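Local atomic coordinates of octaprenyl Pyrophosphate Synthase (Helicobacter pylori, PDB entry 3TC1), a protein that probably builds the C40 octaprenyl diphosphate chain by successive trans condensations of isopentenyl diphosphate onto an allylic diphosphate, in the manner of other trans-polyprenyl synthases. Residues Leu127-Ala130 / Val131-Ser135; Asp161-Ala164 / His165-Ala169; Asn237-Asp240 / Gln241-Ile245; Glu254-Glu257 / Trp258-Lys262. All coordinates share one frame; numbering follows the deposited sequence.

Interaction 1 of 4, residues Leu127-Ala130 / Val131-Ser135; sequences LSNA and VLRLS
Val131, Leu132, Arg133 and Leu134 each donate their backbone N-H to the carbonyl oxygen four residues back, from Leu127 to Ala130, at 2.9 to 3.1 Å, with phi and psi close to helical values throughout. This is regular alpha-helix in the middle of helix 121-144, one of the long helices of the all-alpha polyprenyl synthase fold, and both ends of the run carry on as helix. Between these turns the side chains meet the backbone more than one another. Val131 has one methyl, CG2, beside its own backbone N, and this puts it 3.4 Å from Leu127 O. Leu134 comes down on Ala130 O through its branch point, CG lying 3.1 Å from that oxygen.

The closest side-chain pair is Asn129 and Arg133, one turn apart. The arginine sets off over the backbone of the preceding turn, with CG 3.3 Å from Asn129 O, then bends at CG-CD (chi3 62°). Asn129 swings its amide out with CG opposite the backbone N (chi1 177°), and amide and guanidinium planes stand 75° apart. The guanidinium leads away to a salt bridge with Asp161 on helix 152-177. That helix also takes Ala130 against Ala169 and Leu134 against Phe166, while Leu127 and Val131 face helices 53-80 and 92-116. Ser128 OG bonds back to Ala124 O and also to Ser117 of the second subunit, so this helix takes part in the dimer interface. What joins Asn129 to Arg133 is a van der Waals touch, ND2 of the asparagine 3.9 Å from CD of the arginine.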
loop_
_atom_site.group_PDB
_atom_site.type_symbol
_atom_site.label_atom_id
_atom_site.label_comp_id
_atom_site.label_asym_id
_atom_site.label_seq_id
_atom_site.Cartn_x
_atom_site.Cartn_y
_atom_site.Cartn_z
ATOM N N LEU B 127 -12.299 5.411 -7.191
ATOM C CA LEU B 127 -11.731 4.891 -5.956
ATOM C C LEU B 127 -10.205 4.863 -5.936
ATOM O O LEU B 127 -9.603 5.185 -4.911
ATOM C CB LEU B 127 -12.285 3.496 -5.650
ATOM C CG LEU B 127 -13.746 3.448 -5.188
ATOM C CD1 LEU B 127 -14.105 2.020 -4.841
ATOM C CD2 LEU B 127 -13.948 4.348 -3.974
ATOM N N SER B 128 -9.568 4.487 -7.046
ATOM C CA SER B 128 -8.106 4.454 -7.036
ATOM C C SER B 128 -7.564 5.874 -6.873
ATOM O O SER B 128 -6.528 6.087 -6.244
ATOM C CB SER B 128 -7.541 3.776 -8.301
ATOM O OG SER B 128 -7.818 4.492 -9.489
ATOM N N ASN B 129 -8.282 6.855 -7.406
ATOM C CA ASN B 129 -7.847 8.239 -7.271
ATOM C C ASN B 129 -8.014 8.684 -5.820
ATOM O O ASN B 129 -7.234 9.498 -5.317
ATOM C CB ASN B 129 -8.661 9.159 -8.181
ATOM C CG ASN B 129 -8.279 10.622 -8.018
ATOM O OD1 ASN B 129 -7.160 11.029 -8.342
ATOM N ND2 ASN B 129 -9.208 11.420 -7.501
ATOM N N ALA B 130 -9.032 8.148 -5.153
ATOM C CA ALA B 130 -9.292 8.484 -3.757
ATOM C C ALA B 130 -8.170 7.921 -2.891
ATOM O O ALA B 130 -7.771 8.537 -1.905
ATOM C CB ALA B 130 -10.644 7.914 -3.312
ATOM N N VAL B 131 -7.668 6.742 -3.249
ATOM C CA VAL B 131 -6.573 6.151 -2.487
ATOM C C VAL B 131 -5.307 6.994 -2.698
ATOM O O VAL B 131 -4.490 7.128 -1.791
ATOM C CB VAL B 131 -6.297 4.690 -2.905
ATOM C CG1 VAL B 131 -5.093 4.151 -2.139
ATOM C CG2 VAL B 131 -7.518 3.820 -2.611
ATOM N N LEU B 132 -5.150 7.569 -3.887
ATOM C CA LEU B 132 -3.990 8.410 -4.164
ATOM C C LEU B 132 -4.060 9.669 -3.300
ATOM O O LEU B 132 -3.046 10.151 -2.799
ATOM C CB LEU B 132 -3.941 8.800 -5.644
ATOM C CG LEU B 132 -2.832 9.786 -6.039
ATOM C CD1 LEU B 132 -1.468 9.215 -5.673
ATOM C CD2 LEU B 132 -2.909 10.073 -7.527
ATOM N N ARG B 133 -5.261 10.208 -3.120
ATOM C CA ARG B 133 -5.407 11.396 -2.293
ATOM C C ARG B 133 -5.245 11.059 -0.817
ATOM O O ARG B 133 -4.733 11.864 -0.049
ATOM C CB ARG B 133 -6.752 12.062 -2.571
ATOM C CG ARG B 133 -6.834 12.539 -4.003
ATOM C CD ARG B 133 -8.068 13.351 -4.271
ATOM N NE ARG B 133 -8.080 14.553 -3.448
ATOM C CZ ARG B 133 -8.747 15.654 -3.759
ATOM N NH1 ARG B 133 -9.459 15.701 -4.878
ATOM N NH2 ARG B 133 -8.689 16.715 -2.965
ATOM N N LEU B 134 -5.668 9.862 -0.422
ATOM C CA LEU B 134 -5.510 9.439 0.967
ATOM C C LEU B 134 -4.014 9.388 1.290
ATOM O O LEU B 134 -3.583 9.756 2.384
ATOM C CB LEU B 134 -6.110 8.047 1.184
ATOM C CG LEU B 134 -7.625 7.872 1.096
ATOM C CD1 LEU B 134 -7.964 6.388 1.158
ATOM C CD2 LEU B 134 -8.298 8.627 2.232
ATOM N N SER B 135 -3.217 8.921 0.337
ATOM C CA SER B 135 -1.781 8.839 0.572
ATOM C C SER B 135 -1.153 10.232 0.575
ATOM O O SER B 135 -0.229 10.495 1.343
ATOM C CB SER B 135 -1.106 7.940 -0.474
ATOM O OG SER B 135 -1.010 8.573 -1.742
#

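Interaction 2 of 4, residues Asp161-Ala164 / His165-Ala169; sequences DKTA and HFIEA
His165 reaches back one turn to Asp161 and forward to Glu168, on a run of helix 152-177 that opens with a wider, pi-type turn, a local widening of this helix of the polyprenyl synthase fold. Start at His165 CB, 3.7 Å from Ala164 C. From there CG turns to lie beside the backbone N (chi1 -74°), which brings the imidazole beside the Asp161 carboxylate. On that side, His165 CD2 sits 4.0 Å from Asp161 OD1; the two side chains run side by side in the same direction, with carboxylate and ring planes 39° apart. On the other side His165 ND1 gives its hydrogen to Glu168 OE1 at 2.8 Å, a His-carboxylate hydrogen bond that is fairly straight (161°), lies close to the ring plane and fixes the ring's rotation. Glu168 gets there with an extended chain.

The backbone shows what the wide turn costs. Glu168 N bonds to Ala164 O at 3.0 Å in the ordinary alpha pattern, but one residue pair is bridged by solvent instead: a water donates to Asp161 O at 2.7 Å and accepts from Phe166 N at 2.8 Å, filling in between groups five residues apart. Ile167 lays CG1 3.7 Å from Thr163 O.

Asp161, besides its bridge to Arg133, forms a second through OD2 with Arg136. Thr163 OG1 bonds Gln197, and the side chain of Thr163 is about 9 Å from a bound magnesium ion. Around this run, Ala164 and His165 pack on Leu190 of helix 182-205, Ile167 touches helix 38-44, and Phe166 reaches Val66 and Ile69 of helix 53-80.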
loop_
_atom_site.group_PDB
_atom_site.type_symbol
_atom_site.label_atom_id
_atom_site.label_comp_id
_atom_site.label_asym_id
_atom_site.label_seq_id
_atom_site.Cartn_x
_atom_site.Cartn_y
_atom_site.Cartn_z
ATOM N N ASP B 161 -8.321 15.511 1.817
ATOM C CA ASP B 161 -7.539 14.406 1.271
ATOM C C ASP B 161 -7.605 13.123 2.086
ATOM O O ASP B 161 -7.784 12.039 1.526
ATOM C CB ASP B 161 -6.070 14.811 1.108
ATOM C CG ASP B 161 -5.837 15.692 -0.102
ATOM O OD1 ASP B 161 -6.724 15.738 -0.979
ATOM O OD2 ASP B 161 -4.764 16.324 -0.190
ATOM N N LYS B 162 -7.458 13.233 3.404
ATOM C CA LYS B 162 -7.476 12.049 4.261
ATOM C C LYS B 162 -8.838 11.468 4.607
ATOM O O LYS B 162 -8.940 10.274 4.892
ATOM C CB LYS B 162 -6.736 12.320 5.573
ATOM C CG LYS B 162 -5.230 12.371 5.453
ATOM C CD LYS B 162 -4.576 12.297 6.827
ATOM C CE LYS B 162 -4.905 10.980 7.521
ATOM N NZ LYS B 162 -4.341 10.910 8.896
ATOM N N THR B 163 -9.883 12.289 4.589
ATOM C CA THR B 163 -11.202 11.791 4.954
ATOM C C THR B 163 -12.373 12.073 4.022
ATOM O O THR B 163 -13.078 11.153 3.614
ATOM C CB THR B 163 -11.620 12.314 6.358
ATOM O OG1 THR B 163 -10.660 11.896 7.334
ATOM C CG2 THR B 163 -12.994 11.779 6.745
ATOM N N ALA B 164 -12.592 13.340 3.700
ATOM C CA ALA B 164 -13.738 13.728 2.884
ATOM C C ALA B 164 -13.854 13.128 1.489
ATOM O O ALA B 164 -14.887 12.554 1.150
ATOM C CB ALA B 164 -13.814 15.245 2.803
ATOM N N HIS B 165 -12.810 13.269 0.680
ATOM C CA HIS B 165 -12.834 12.756 -0.689
ATOM C C HIS B 165 -13.061 11.257 -0.841
ATOM O O HIS B 165 -13.643 10.818 -1.828
ATOM C CB HIS B 165 -11.557 13.165 -1.423
ATOM C CG HIS B 165 -11.525 14.614 -1.800
ATOM N ND1 HIS B 165 -12.442 15.178 -2.660
ATOM C CD2 HIS B 165 -10.703 15.619 -1.414
ATOM C CE1 HIS B 165 -12.187 16.469 -2.790
ATOM N NE2 HIS B 165 -11.136 16.763 -2.045
ATOM N N PHE B 166 -12.595 10.466 0.118
ATOM C CA PHE B 166 -12.791 9.027 0.047
ATOM C C PHE B 166 -14.279 8.698 0.221
ATOM O O PHE B 166 -14.833 7.871 -0.511
ATOM C CB PHE B 166 -11.938 8.336 1.116
ATOM C CG PHE B 166 -12.080 6.842 1.147
ATOM C CD1 PHE B 166 -12.271 6.114 -0.025
ATOM C CD2 PHE B 166 -11.983 6.153 2.351
ATOM C CE1 PHE B 166 -12.363 4.718 0.006
ATOM C CE2 PHE B 166 -12.071 4.762 2.391
ATOM C CZ PHE B 166 -12.263 4.045 1.214
ATOM N N ILE B 167 -14.934 9.342 1.183
ATOM C CA ILE B 167 -16.361 9.099 1.389
ATOM C C ILE B 167 -17.101 9.596 0.145
ATOM O O ILE B 167 -18.020 8.942 -0.356
ATOM C CB ILE B 167 -16.883 9.824 2.655
ATOM C CG1 ILE B 167 -16.200 9.237 3.893
ATOM C CG2 ILE B 167 -18.402 9.661 2.775
ATOM C CD1 ILE B 167 -16.525 9.955 5.197
ATOM N N GLU B 168 -16.686 10.752 -0.357
ATOM C CA GLU B 168 -17.281 11.310 -1.567
ATOM C C GLU B 168 -17.161 10.293 -2.701
ATOM O O GLU B 168 -18.138 10.007 -3.400
ATOM C CB GLU B 168 -16.555 12.590 -1.976
ATOM C CG GLU B 168 -16.932 13.091 -3.366
ATOM C CD GLU B 168 -16.086 14.264 -3.820
ATOM O OE1 GLU B 168 -14.852 14.203 -3.660
ATOM O OE2 GLU B 168 -16.652 15.242 -4.348
ATOM N N ALA B 169 -15.954 9.755 -2.878
ATOM C CA ALA B 169 -15.688 8.782 -3.937
ATOM C C ALA B 169 -16.446 7.479 -3.745
ATOM O O ALA B 169 -16.849 6.834 -4.718
ATOM C CB ALA B 169 -14.188 8.501 -4.023
HETATM O O HOH W 1 -10.323 11.013 1.685
#

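Interaction 3 of 4, residues Asn237-Asp240 / Gln241-Ile245; sequences NQHD and QGLLI
One methyl of Leu243 comes obliquely at the His239 ring, Leu243 CD1 lying 3.7 Å from His239 NE2. The setting is the N-capped start of helix 238-246, a short peripheral helix of the all-helical fold. The same methyl comes within 4.1 Å of OD1 in the Asp240 carboxylate, so a single leucine branch touches two flat groups one turn back. With CG opposite the backbone N (chi1 175°), the histidine ring stands out from the helix, and NE2 lies beside Leu243 CD1. Leu243 CG, beside its own backbone N, brings the methyl there.

The cap is made by Asn237, just before the helix, which accepts the N-H of Asp240 on its OD1 at 2.7 Å, in a nearly straight bond (171°) aimed along the carbonyl direction. A side-chain oxygen thus serves an amide in the first turn, where no earlier helical carbonyl is available. Asn237 O in turn takes Gln241 N at 2.9 Å, and the series of i to i+4 bonds continues to Leu244 N on Asp240 O.

Asp240 OD2 is engaged by a salt bridge from Lys262 of helix 253-265, and Trp258 of that helix packs on Asp240, Leu243 and Leu244. The carboxylate lies near the N-terminal end of its helix, where the helix dipole would be expected to favour its negative charge. Gln241 hugs the backbone behind it before its chain extends, and Gln241 NE2 donates to the carbonyl oxygen of Tyr233. On the way, CG of Gln241 passes 3.2 Å from Asn237 O, the same oxygen that receives this glutamine's own backbone N-H.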
loop_
_atom_site.group_PDB
_atom_site.type_symbol
_atom_site.label_atom_id
_atom_site.label_comp_id
_atom_site.label_asym_id
_atom_site.label_seq_id
_atom_site.Cartn_x
_atom_site.Cartn_y
_atom_site.Cartn_z
ATOM N N ASN B 237 -4.386 35.681 23.329
ATOM C CA ASN B 237 -3.507 36.832 23.383
ATOM C C ASN B 237 -2.105 36.275 23.149
ATOM O O ASN B 237 -1.892 35.065 23.160
ATOM C CB ASN B 237 -3.582 37.567 24.737
ATOM C CG ASN B 237 -3.329 36.656 25.935
ATOM O OD1 ASN B 237 -2.512 35.735 25.879
ATOM N ND2 ASN B 237 -4.020 36.934 27.042
ATOM N N GLN B 238 -1.163 37.171 22.920
ATOM C CA GLN B 238 0.224 36.821 22.665
ATOM C C GLN B 238 0.803 35.860 23.709
ATOM O O GLN B 238 1.509 34.906 23.369
ATOM C CB GLN B 238 1.018 38.120 22.619
ATOM C CG GLN B 238 2.438 38.033 22.157
ATOM C CD GLN B 238 3.046 39.417 22.088
ATOM O OE1 GLN B 238 2.620 40.251 21.289
ATOM N NE2 GLN B 238 4.027 39.681 22.945
ATOM N N HIS B 239 0.504 36.110 24.979
ATOM C CA HIS B 239 1.004 35.258 26.051
ATOM C C HIS B 239 0.502 33.820 25.924
ATOM O O HIS B 239 1.293 32.871 25.969
ATOM C CB HIS B 239 0.596 35.814 27.421
ATOM C CG HIS B 239 0.977 34.930 28.567
ATOM N ND1 HIS B 239 2.279 34.798 29.009
ATOM C CD2 HIS B 239 0.238 34.101 29.342
ATOM C CE1 HIS B 239 2.321 33.932 30.002
ATOM N NE2 HIS B 239 1.093 33.491 30.224
ATOM N N ASP B 240 -0.807 33.653 25.764
ATOM C CA ASP B 240 -1.371 32.312 25.653
ATOM C C ASP B 240 -0.957 31.615 24.361
ATOM O O ASP B 240 -0.830 30.388 24.333
ATOM C CB ASP B 240 -2.899 32.352 25.760
ATOM C CG ASP B 240 -3.381 32.778 27.146
ATOM O OD1 ASP B 240 -2.644 32.564 28.135
ATOM O OD2 ASP B 240 -4.508 33.310 27.246
ATOM N N GLN B 241 -0.759 32.385 23.294
ATOM C CA GLN B 241 -0.337 31.789 22.031
ATOM C C GLN B 241 1.019 31.131 22.259
ATOM O O GLN B 241 1.278 30.026 21.771
ATOM C CB GLN B 241 -0.236 32.848 20.924
ATOM C CG GLN B 241 -1.584 33.383 20.455
ATOM C CD GLN B 241 -1.465 34.286 19.241
ATOM O OE1 GLN B 241 -0.662 35.212 19.227
ATOM N NE2 GLN B 241 -2.273 34.022 18.217
ATOM N N GLY B 242 1.877 31.809 23.018
ATOM C CA GLY B 242 3.189 31.256 23.319
ATOM C C GLY B 242 3.051 29.947 24.079
ATOM O O GLY B 242 3.741 28.963 23.790
ATOM N N LEU B 243 2.150 29.926 25.056
ATOM C CA LEU B 243 1.930 28.722 25.847
ATOM C C LEU B 243 1.389 27.576 24.993
ATOM O O LEU B 243 1.872 26.446 25.081
ATOM C CB LEU B 243 0.956 28.999 26.999
ATOM C CG LEU B 243 1.431 29.891 28.151
ATOM C CD1 LEU B 243 0.324 30.000 29.207
ATOM C CD2 LEU B 243 2.693 29.303 28.768
ATOM N N LEU B 244 0.381 27.862 24.175
ATOM C CA LEU B 244 -0.198 26.827 23.328
ATOM C C LEU B 244 0.882 26.210 22.449
ATOM O O LEU B 244 0.984 24.988 22.351
ATOM C CB LEU B 244 -1.319 27.398 22.457
ATOM C CG LEU B 244 -2.018 26.370 21.561
ATOM C CD1 LEU B 244 -2.670 25.293 22.418
ATOM C CD2 LEU B 244 -3.063 27.078 20.699
ATOM N N ILE B 245 1.694 27.054 21.817
ATOM C CA ILE B 245 2.763 26.556 20.964
ATOM C C ILE B 245 3.747 25.697 21.765
ATOM O O ILE B 245 4.195 24.649 21.298
ATOM C CB ILE B 245 3.524 27.717 20.278
ATOM C CG1 ILE B 245 2.600 28.410 19.270
ATOM C CG2 ILE B 245 4.771 27.179 19.569
ATOM C CD1 ILE B 245 3.227 29.592 18.558
#

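Interaction 4 of 4, residues Glu254-Glu257 / Trp258-Lys262; sequences EIIE and WTKEK
Glu257 with Lys260 and Ile255 with Thr259 make a turn-to-turn contact on the surface helix 253-265, far from the chain's centre, held by backbone bonds, a threonine hydroxyl and one salt bridge. Glu257 and Lys260 run side by side, pointing the same way. The glutamate bends at chi2 and the lysine at chi3 (-67°), and OE2 of Glu257 meets NZ of Lys260 at 2.9 Å. Judged as a hydrogen bond this link is weak, and the lysine CE lies nearly as close, 3.1 Å from the same OE2.

On the buried side of the helix, Ile255 O accepts twice from Thr259, from N at 2.9 Å and from OG1 at 2.8 Å, the two donors arriving from opposite faces of the carbonyl plane. This is the familiar helical threonine arrangement, in which the hydroxyl, beside its own backbone N (chi1 -58°), bonds back to the carbonyl four residues earlier.

Trp258 directs its indole away from the preceding turn, with CG opposite the backbone N. CG of Lys262 lies 3.6 Å above one of its faces, toward the rim, and Tyr247 makes an edge-to-face contact with it. Ile256 and Lys260 both touch Phe217, and Thr259 touches Tyr229.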
loop_
_atom_site.group_PDB
_atom_site.type_symbol
_atom_site.label_atom_id
_atom_site.label_comp_id
_atom_site.label_asym_id
_atom_site.label_seq_id
_atom_site.Cartn_x
_atom_site.Cartn_y
_atom_site.Cartn_z
ATOM N N GLU B 254 -2.077 18.529 33.107
ATOM C CA GLU B 254 -2.189 19.967 33.300
ATOM C C GLU B 254 -2.386 20.710 31.984
ATOM O O GLU B 254 -3.125 21.698 31.920
ATOM C CB GLU B 254 -0.955 20.491 34.042
ATOM C CG GLU B 254 -0.799 19.968 35.487
ATOM C CD GLU B 254 -0.528 18.460 35.577
ATOM O OE1 GLU B 254 0.311 17.948 34.802
ATOM O OE2 GLU B 254 -1.143 17.790 36.441
ATOM N N ILE B 255 -1.727 20.242 30.932
ATOM C CA ILE B 255 -1.887 20.872 29.629
ATOM C C ILE B 255 -3.319 20.651 29.137
ATOM O O ILE B 255 -3.949 21.557 28.594
ATOM C CB ILE B 255 -0.854 20.319 28.628
ATOM C CG1 ILE B 255 0.510 20.957 28.929
ATOM C CG2 ILE B 255 -1.295 20.600 27.189
ATOM C CD1 ILE B 255 1.669 20.360 28.134
ATOM N N ILE B 256 -3.843 19.449 29.344
ATOM C CA ILE B 256 -5.215 19.171 28.951
ATOM C C ILE B 256 -6.180 20.108 29.693
ATOM O O ILE B 256 -7.041 20.740 29.078
ATOM C CB ILE B 256 -5.583 17.696 29.232
ATOM C CG1 ILE B 256 -4.871 16.795 28.211
ATOM C CG2 ILE B 256 -7.097 17.502 29.145
ATOM C CD1 ILE B 256 -5.022 15.307 28.477
ATOM N N GLU B 257 -6.027 20.220 31.011
ATOM C CA GLU B 257 -6.906 21.103 31.775
ATOM C C GLU B 257 -6.807 22.558 31.320
ATOM O O GLU B 257 -7.824 23.245 31.198
ATOM C CB GLU B 257 -6.612 20.995 33.277
ATOM C CG GLU B 257 -7.038 19.663 33.875
ATOM C CD GLU B 257 -8.469 19.279 33.493
ATOM O OE1 GLU B 257 -9.393 20.073 33.768
ATOM O OE2 GLU B 257 -8.670 18.187 32.915
ATOM N N TRP B 258 -5.590 23.033 31.063
ATOM C CA TRP B 258 -5.409 24.407 30.607
ATOM C C TRP B 258 -6.123 24.604 29.261
ATOM O O TRP B 258 -6.821 25.599 29.045
ATOM C CB TRP B 258 -3.914 24.718 30.451
ATOM C CG TRP B 258 -3.618 26.133 30.004
ATOM C CD1 TRP B 258 -3.473 27.241 30.801
ATOM C CD2 TRP B 258 -3.423 26.582 28.655
ATOM N NE1 TRP B 258 -3.193 28.347 30.027
ATOM C CE2 TRP B 258 -3.160 27.972 28.709
ATOM C CE3 TRP B 258 -3.445 25.945 27.405
ATOM C CZ2 TRP B 258 -2.920 28.735 27.558
ATOM C CZ3 TRP B 258 -3.206 26.704 26.264
ATOM C CH2 TRP B 258 -2.948 28.085 26.350
ATOM N N THR B 259 -5.945 23.643 28.359
ATOM C CA THR B 259 -6.558 23.696 27.036
ATOM C C THR B 259 -8.085 23.706 27.110
ATOM O O THR B 259 -8.752 24.416 26.349
ATOM C CB THR B 259 -6.115 22.485 26.176
ATOM O OG1 THR B 259 -4.686 22.481 26.061
ATOM C CG2 THR B 259 -6.717 22.564 24.796
ATOM N N LYS B 260 -8.651 22.913 28.013
ATOM C CA LYS B 260 -10.104 22.885 28.138
ATOM C C LYS B 260 -10.652 24.224 28.618
ATOM O O LYS B 260 -11.724 24.657 28.186
ATOM C CB LYS B 260 -10.544 21.763 29.084
ATOM C CG LYS B 260 -10.346 20.379 28.492
ATOM C CD LYS B 260 -11.086 19.304 29.273
ATOM C CE LYS B 260 -10.507 19.109 30.656
ATOM N NZ LYS B 260 -11.145 17.951 31.351
ATOM N N GLU B 261 -9.920 24.881 29.511
ATOM C CA GLU B 261 -10.347 26.181 30.025
ATOM C C GLU B 261 -10.314 27.223 28.918
ATOM O O GLU B 261 -11.202 28.068 28.831
ATOM C CB GLU B 261 -9.442 26.644 31.167
ATOM C CG GLU B 261 -9.405 25.706 32.355
ATOM C CD GLU B 261 -8.621 26.280 33.514
ATOM O OE1 GLU B 261 -7.683 27.068 33.272
ATOM O OE2 GLU B 261 -8.937 25.938 34.671
ATOM N N LYS B 262 -9.290 27.155 28.071
ATOM C CA LYS B 262 -9.148 28.104 26.977
ATOM C C LYS B 262 -10.230 27.922 25.915
ATOM O O LYS B 262 -10.724 28.906 25.369
ATOM C CB LYS B 262 -7.749 28.000 26.364
ATOM C CG LYS B 262 -6.648 28.574 27.264
ATOM C CD LYS B 262 -6.871 30.067 27.517
ATOM C CE LYS B 262 -6.150 30.542 28.771
ATOM N NZ LYS B 262 -6.437 31.972 29.081
#

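How the interactions relate
The four contacts come one after another along the chain and form two pairs in the all-helical fold. Interactions 1 and 2, on the consecutive helices 121-144 and 152-177, have centres 8 Å apart and share a salt bridge; they lie nearer the chain's centre. Interactions 3 and 4, on the consecutive helices 238-246 and 253-265, are 13 Å apart between centres and are likewise bridged. About 32 to 37 Å separates the centres of the inner pair from those of the outer pair, with no direct touch. The inner pair thus ties two core helices together and, through interaction 1, reaches the dimer interface, while the outer pair ties two short peripheral helices to each other.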